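Local coordinates for acyl-CoA dehydrogenase (Geobacillus kaustophilus, PDB 2PG0), which probably catalyses the FAD-dependent alpha,beta-dehydrogenation of acyl chains, introducing a double bond, at residues T176-L189 and L231-E243. Residues are numbered along the deposited sequence; the frame is centred on the assembly and turned at random.
Sequences TDPQAKPPHRGISL and LGEEGKGFYYLME
His184, Phe238 and Tyr239 form an aromatic cluster between the 3-10 turn 183-186 and the start of helix 237-273. His184 CB lies over one face of the Phe238 ring (CH-pi, 3.8 Å from its centroid), and Met242 CE over the opposite face, toward its rim. With CG between its backbone N and carbonyl carbon (chi1 76°), the imidazole turns its edge to the Tyr239 face in an offset edge-to-face pair, planes at 82°. NE2 gives a weak but nearly straight hydrogen bond to Tyr239 OH (3.3 Å). An alanine here would keep the CB over Phe238 but would probably leave Tyr239 OH without this donor.

Apolar contacts continue inward: Ile187 CD1 meets Phe238 CD1, and Leu189 sets CD1 against Tyr240 CB and CD2 against Leu241 CD2 (4.0 Å).

Backbone bonds and one serine hydroxyl join the segments. Gly237 N donates to Ile187 O (2.9 Å) from above the carbonyl plane, and Leu231 N to Leu189 O. Ser188 OG accepts from Gly235 N at 3.0 Å and shares a hydrogen bond with Thr176 OG1 of its own segment (2.7 Å). One water links His184 O and Gly235 O to Phe238 N; another, Leu189 N to Leu231 O and Glu233 O.

Because Gly237 has no side chain, its CA comes within 4.0 Å of Ser188 CA, with which a CB would clash. The aromatic cluster, backbone bonds, one serine hydroxyl and two waters thus join loop 231-236 and the first turn of helix 237-273 to strand 187-193 and the turn before it, while Leu241 reaches the FAD-binding residues Ile127 and Met129.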
loop_
_atom_site.group_PDB
_atom_site.type_symbol
_atom_site.label_atom_id
_atom_site.label_comp_id
_atom_site.label_asym_id
_atom_site.label_seq_id
_atom_site.Cartn_x
_atom_site.Cartn_y
_atom_site.Cartn_z
ATOM N N THR A 176 37.763 0.308 23.781
ATOM C CA THR A 176 39.100 0.309 24.380
ATOM C C THR A 176 39.539 1.729 24.769
ATOM O O THR A 176 40.435 1.909 25.598
ATOM C CB THR A 176 40.146 -0.334 23.449
ATOM O OG1 THR A 176 39.944 0.123 22.106
ATOM C CG2 THR A 176 40.034 -1.855 23.494
ATOM N N ASP A 177 38.896 2.727 24.165
ATOM C CA ASP A 177 39.056 4.124 24.561
ATOM C C ASP A 177 37.695 4.823 24.518
ATOM O O ASP A 177 37.276 5.298 23.462
ATOM C CB ASP A 177 40.073 4.836 23.661
ATOM C CG ASP A 177 40.311 6.296 24.066
ATOM O OD1 ASP A 177 39.824 6.740 25.137
ATOM O OD2 ASP A 177 40.995 7.004 23.297
ATOM N N PRO A 178 36.999 4.888 25.671
ATOM C CA PRO A 178 35.670 5.507 25.738
ATOM C C PRO A 178 35.686 7.017 25.499
ATOM O O PRO A 178 34.646 7.594 25.168
ATOM C CB PRO A 178 35.209 5.214 27.174
ATOM C CG PRO A 178 36.130 4.164 27.689
ATOM C CD PRO A 178 37.426 4.380 26.984
ATOM N N GLN A 179 36.851 7.643 25.659
ATOM C CA GLN A 179 36.973 9.098 25.544
ATOM C C GLN A 179 37.360 9.569 24.138
ATOM O O GLN A 179 37.458 10.774 23.893
ATOM C CB GLN A 179 37.968 9.644 26.580
ATOM C CG GLN A 179 37.668 9.255 28.032
ATOM C CD GLN A 179 36.314 9.753 28.522
ATOM O OE1 GLN A 179 35.940 10.908 28.298
ATOM N NE2 GLN A 179 35.577 8.883 29.203
ATOM N N ALA A 180 37.562 8.622 23.220
ATOM C CA ALA A 180 37.992 8.929 21.849
ATOM C C ALA A 180 37.003 9.809 21.071
ATOM O O ALA A 180 35.788 9.734 21.279
ATOM C CB ALA A 180 38.282 7.643 21.086
ATOM N N LYS A 181 37.543 10.648 20.185
ATOM C CA LYS A 181 36.749 11.567 19.363
ATOM C C LYS A 181 37.072 11.357 17.880
ATOM O O LYS A 181 38.225 11.544 17.471
ATOM C CB LYS A 181 37.026 13.030 19.748
ATOM C CG LYS A 181 36.786 13.394 21.216
ATOM C CD LYS A 181 37.257 14.826 21.506
ATOM C CE LYS A 181 37.157 15.188 22.988
ATOM N NZ LYS A 181 38.207 14.528 23.824
ATOM N N PRO A 182 36.070 10.956 17.067
ATOM C CA PRO A 182 34.679 10.651 17.423
ATOM C C PRO A 182 34.581 9.343 18.217
ATOM O O PRO A 182 35.534 8.561 18.214
ATOM C CB PRO A 182 33.988 10.493 16.058
ATOM C CG PRO A 182 34.963 10.978 15.041
ATOM C CD PRO A 182 36.308 10.762 15.628
ATOM N N PRO A 183 33.441 9.108 18.903
ATOM C CA PRO A 183 33.267 7.911 19.730
ATOM C C PRO A 183 33.631 6.594 19.033
ATOM O O PRO A 183 34.195 5.702 19.675
ATOM C CB PRO A 183 31.775 7.937 20.073
ATOM C CG PRO A 183 31.413 9.379 20.036
ATOM C CD PRO A 183 32.250 9.979 18.949
ATOM N N HIS A 184 33.331 6.484 17.739
ATOM C CA HIS A 184 33.566 5.239 16.993
ATOM C C HIS A 184 35.048 4.862 16.863
ATOM O O HIS A 184 35.374 3.694 16.644
ATOM C CB HIS A 184 32.868 5.259 15.620
ATOM C CG HIS A 184 33.555 6.107 14.592
ATOM N ND1 HIS A 184 33.317 7.373 14.178
ATOM C CD2 HIS A 184 34.616 5.650 13.839
ATOM C CE1 HIS A 184 34.238 7.659 13.200
ATOM N NE2 HIS A 184 35.009 6.603 13.013
ATOM N N ARG A 185 35.934 5.847 17.011
ATOM C CA ARG A 185 37.380 5.607 16.945
ATOM C C ARG A 185 37.926 4.944 18.208
ATOM O O ARG A 185 39.111 4.606 18.277
ATOM C CB ARG A 185 38.141 6.908 16.669
ATOM C CG ARG A 185 38.089 7.372 15.224
ATOM C CD ARG A 185 39.124 8.467 14.976
ATOM N NE ARG A 185 38.929 9.136 13.687
ATOM C CZ ARG A 185 39.597 10.219 13.288
ATOM N NH1 ARG A 185 40.516 10.776 14.073
ATOM N NH2 ARG A 185 39.344 10.749 12.097
ATOM N N GLY A 186 37.062 4.762 19.200
ATOM C CA GLY A 186 37.433 4.069 20.427
ATOM C C GLY A 186 36.991 2.616 20.468
ATOM O O GLY A 186 37.130 1.957 21.497
ATOM N N ILE A 187 36.464 2.120 19.349
ATOM C CA ILE A 187 35.935 0.754 19.270
ATOM C C ILE A 187 36.965 -0.237 18.720
ATOM O O ILE A 187 37.674 0.048 17.753
ATOM C CB ILE A 187 34.622 0.675 18.440
ATOM C CG1 ILE A 187 33.527 1.543 19.066
ATOM C CG2 ILE A 187 34.135 -0.775 18.323
ATOM C CD1 ILE A 187 32.269 1.694 18.197
ATOM N N SER A 188 37.022 -1.405 19.355
ATOM C CA SER A 188 37.903 -2.489 18.953
ATOM C C SER A 188 37.140 -3.799 18.947
ATOM O O SER A 188 36.115 -3.926 19.618
ATOM C CB SER A 188 39.074 -2.599 19.926
ATOM O OG SER A 188 39.851 -1.416 19.911
ATOM N N LEU A 189 37.642 -4.769 18.192
ATOM C CA LEU A 189 37.083 -6.118 18.212
ATOM C C LEU A 189 37.976 -7.037 19.035
ATOM O O LEU A 189 39.181 -7.099 18.822
ATOM C CB LEU A 189 36.873 -6.663 16.793
ATOM C CG LEU A 189 35.962 -5.841 15.870
ATOM C CD1 LEU A 189 35.751 -6.556 14.540
ATOM C CD2 LEU A 189 34.621 -5.506 16.535
ATOM N N LEU A 231 41.451 -8.580 17.863
ATOM C CA LEU A 231 41.333 -8.836 16.437
ATOM C C LEU A 231 41.584 -7.541 15.673
ATOM O O LEU A 231 40.790 -6.596 15.757
ATOM C CB LEU A 231 39.948 -9.416 16.113
ATOM C CG LEU A 231 39.700 -10.128 14.783
ATOM C CD1 LEU A 231 40.631 -11.324 14.592
ATOM C CD2 LEU A 231 38.244 -10.571 14.716
ATOM N N GLY A 232 42.696 -7.504 14.942
ATOM C CA GLY A 232 43.089 -6.325 14.168
ATOM C C GLY A 232 43.744 -5.253 15.021
ATOM O O GLY A 232 44.459 -5.558 15.981
ATOM N N GLU A 233 43.489 -3.994 14.674
ATOM C CA GLU A 233 44.107 -2.861 15.362
ATOM C C GLU A 233 43.130 -2.194 16.326
ATOM O O GLU A 233 41.927 -2.122 16.052
ATOM C CB GLU A 233 44.656 -1.843 14.349
ATOM C CG GLU A 233 45.619 -2.449 13.315
ATOM C CD GLU A 233 46.252 -1.418 12.384
ATOM O OE1 GLU A 233 45.520 -0.747 11.623
ATOM O OE2 GLU A 233 47.498 -1.297 12.399
ATOM N N GLU A 234 43.652 -1.729 17.462
ATOM C CA GLU A 234 42.863 -0.964 18.426
ATOM C C GLU A 234 42.279 0.286 17.770
ATOM O O GLU A 234 42.969 0.980 17.027
ATOM C CB GLU A 234 43.721 -0.559 19.626
ATOM C CG GLU A 234 43.836 -1.614 20.719
ATOM C CD GLU A 234 44.309 -1.035 22.047
ATOM O OE1 GLU A 234 45.068 -0.039 22.040
ATOM O OE2 GLU A 234 43.919 -1.572 23.104
ATOM N N GLY A 235 41.005 0.557 18.036
ATOM C CA GLY A 235 40.345 1.743 17.490
ATOM C C GLY A 235 39.937 1.675 16.024
ATOM O O GLY A 235 39.444 2.666 15.469
ATOM N N LYS A 236 40.135 0.517 15.393
ATOM C CA LYS A 236 39.709 0.315 14.003
ATOM C C LYS A 236 38.507 -0.627 13.904
ATOM O O LYS A 236 38.060 -0.958 12.801
ATOM C CB LYS A 236 40.859 -0.210 13.132
ATOM C CG LYS A 236 42.140 0.629 13.160
ATOM C CD LYS A 236 41.954 2.002 12.532
ATOM C CE LYS A 236 43.256 2.796 12.554
ATOM N NZ LYS A 236 43.037 4.198 12.079
ATOM N N GLY A 237 37.990 -1.045 15.059
ATOM C CA GLY A 237 36.881 -1.998 15.128
ATOM C C GLY A 237 35.661 -1.606 14.314
ATOM O O GLY A 237 35.044 -2.456 13.665
ATOM N N PHE A 238 35.318 -0.316 14.339
ATOM C CA PHE A 238 34.155 0.199 13.605
ATOM C C PHE A 238 34.313 0.007 12.100
ATOM O O PHE A 238 33.339 -0.303 11.404
ATOM C CB PHE A 238 33.917 1.680 13.930
ATOM C CG PHE A 238 32.515 2.163 13.632
ATOM C CD1 PHE A 238 31.455 1.836 14.480
ATOM C CD2 PHE A 238 32.262 2.964 12.518
ATOM C CE1 PHE A 238 30.160 2.293 14.216
ATOM C CE2 PHE A 238 30.975 3.422 12.241
ATOM C CZ PHE A 238 29.922 3.090 13.091
ATOM N N TYR A 239 35.541 0.181 11.612
ATOM C CA TYR A 239 35.854 0.017 10.194
ATOM C C TYR A 239 35.707 -1.426 9.723
ATOM O O TYR A 239 35.191 -1.666 8.635
ATOM C CB TYR A 239 37.254 0.554 9.871
ATOM C CG TYR A 239 37.407 2.020 10.217
ATOM C CD1 TYR A 239 36.782 3.006 9.450
ATOM C CD2 TYR A 239 38.147 2.418 11.329
ATOM C CE1 TYR A 239 36.901 4.357 9.774
ATOM C CE2 TYR A 239 38.274 3.772 11.663
ATOM C CZ TYR A 239 37.649 4.731 10.878
ATOM O OH TYR A 239 37.764 6.065 11.199
ATOM N N TYR A 240 36.154 -2.376 10.542
ATOM C CA TYR A 240 35.975 -3.796 10.233
ATOM C C TYR A 240 34.495 -4.150 10.135
ATOM O O TYR A 240 34.078 -4.851 9.213
ATOM C CB TYR A 240 36.653 -4.683 11.285
ATOM C CG TYR A 240 38.120 -4.383 11.519
ATOM C CD1 TYR A 240 38.981 -4.095 10.455
ATOM C CD2 TYR A 240 38.651 -4.402 12.805
ATOM C CE1 TYR A 240 40.326 -3.822 10.673
ATOM C CE2 TYR A 240 39.996 -4.128 13.034
ATOM C CZ TYR A 240 40.825 -3.840 11.965
ATOM O OH TYR A 240 42.153 -3.570 12.193
ATOM N N LEU A 241 33.715 -3.663 11.097
ATOM C CA LEU A 241 32.270 -3.893 11.128
ATOM C C LEU A 241 31.568 -3.348 9.885
ATOM O O LEU A 241 30.804 -4.068 9.240
ATOM C CB LEU A 241 31.648 -3.307 12.403
ATOM C CG LEU A 241 32.088 -3.904 13.748
ATOM C CD1 LEU A 241 31.573 -3.058 14.904
ATOM C CD2 LEU A 241 31.643 -5.361 13.911
ATOM N N MET A 242 31.844 -2.090 9.540
ATOM C CA MET A 242 31.170 -1.450 8.404
ATOM C C MET A 242 31.470 -2.217 7.112
ATOM O O MET A 242 30.579 -2.415 6.276
ATOM C CB MET A 242 31.553 0.037 8.283
ATOM C CG MET A 242 30.991 0.961 9.394
ATOM S SD MET A 242 29.191 0.916 9.691
ATOM C CE MET A 242 29.101 -0.001 11.229
ATOM N N GLU A 243 32.715 -2.674 6.987
ATOM C CA GLU A 243 33.180 -3.461 5.842
ATOM C C GLU A 243 32.435 -4.803 5.708
ATOM O O GLU A 243 31.915 -5.129 4.641
ATOM C CB GLU A 243 34.694 -3.685 5.968
ATOM C CG GLU A 243 35.374 -4.439 4.828
ATOM C CD GLU A 243 36.866 -4.680 5.085
ATOM O OE1 GLU A 243 37.475 -3.936 5.892
ATOM O OE2 GLU A 243 37.440 -5.624 4.489
HETATM O O HOH W 1 36.829 2.015 14.926
HETATM O O HOH W 2 39.856 -4.122 16.732
#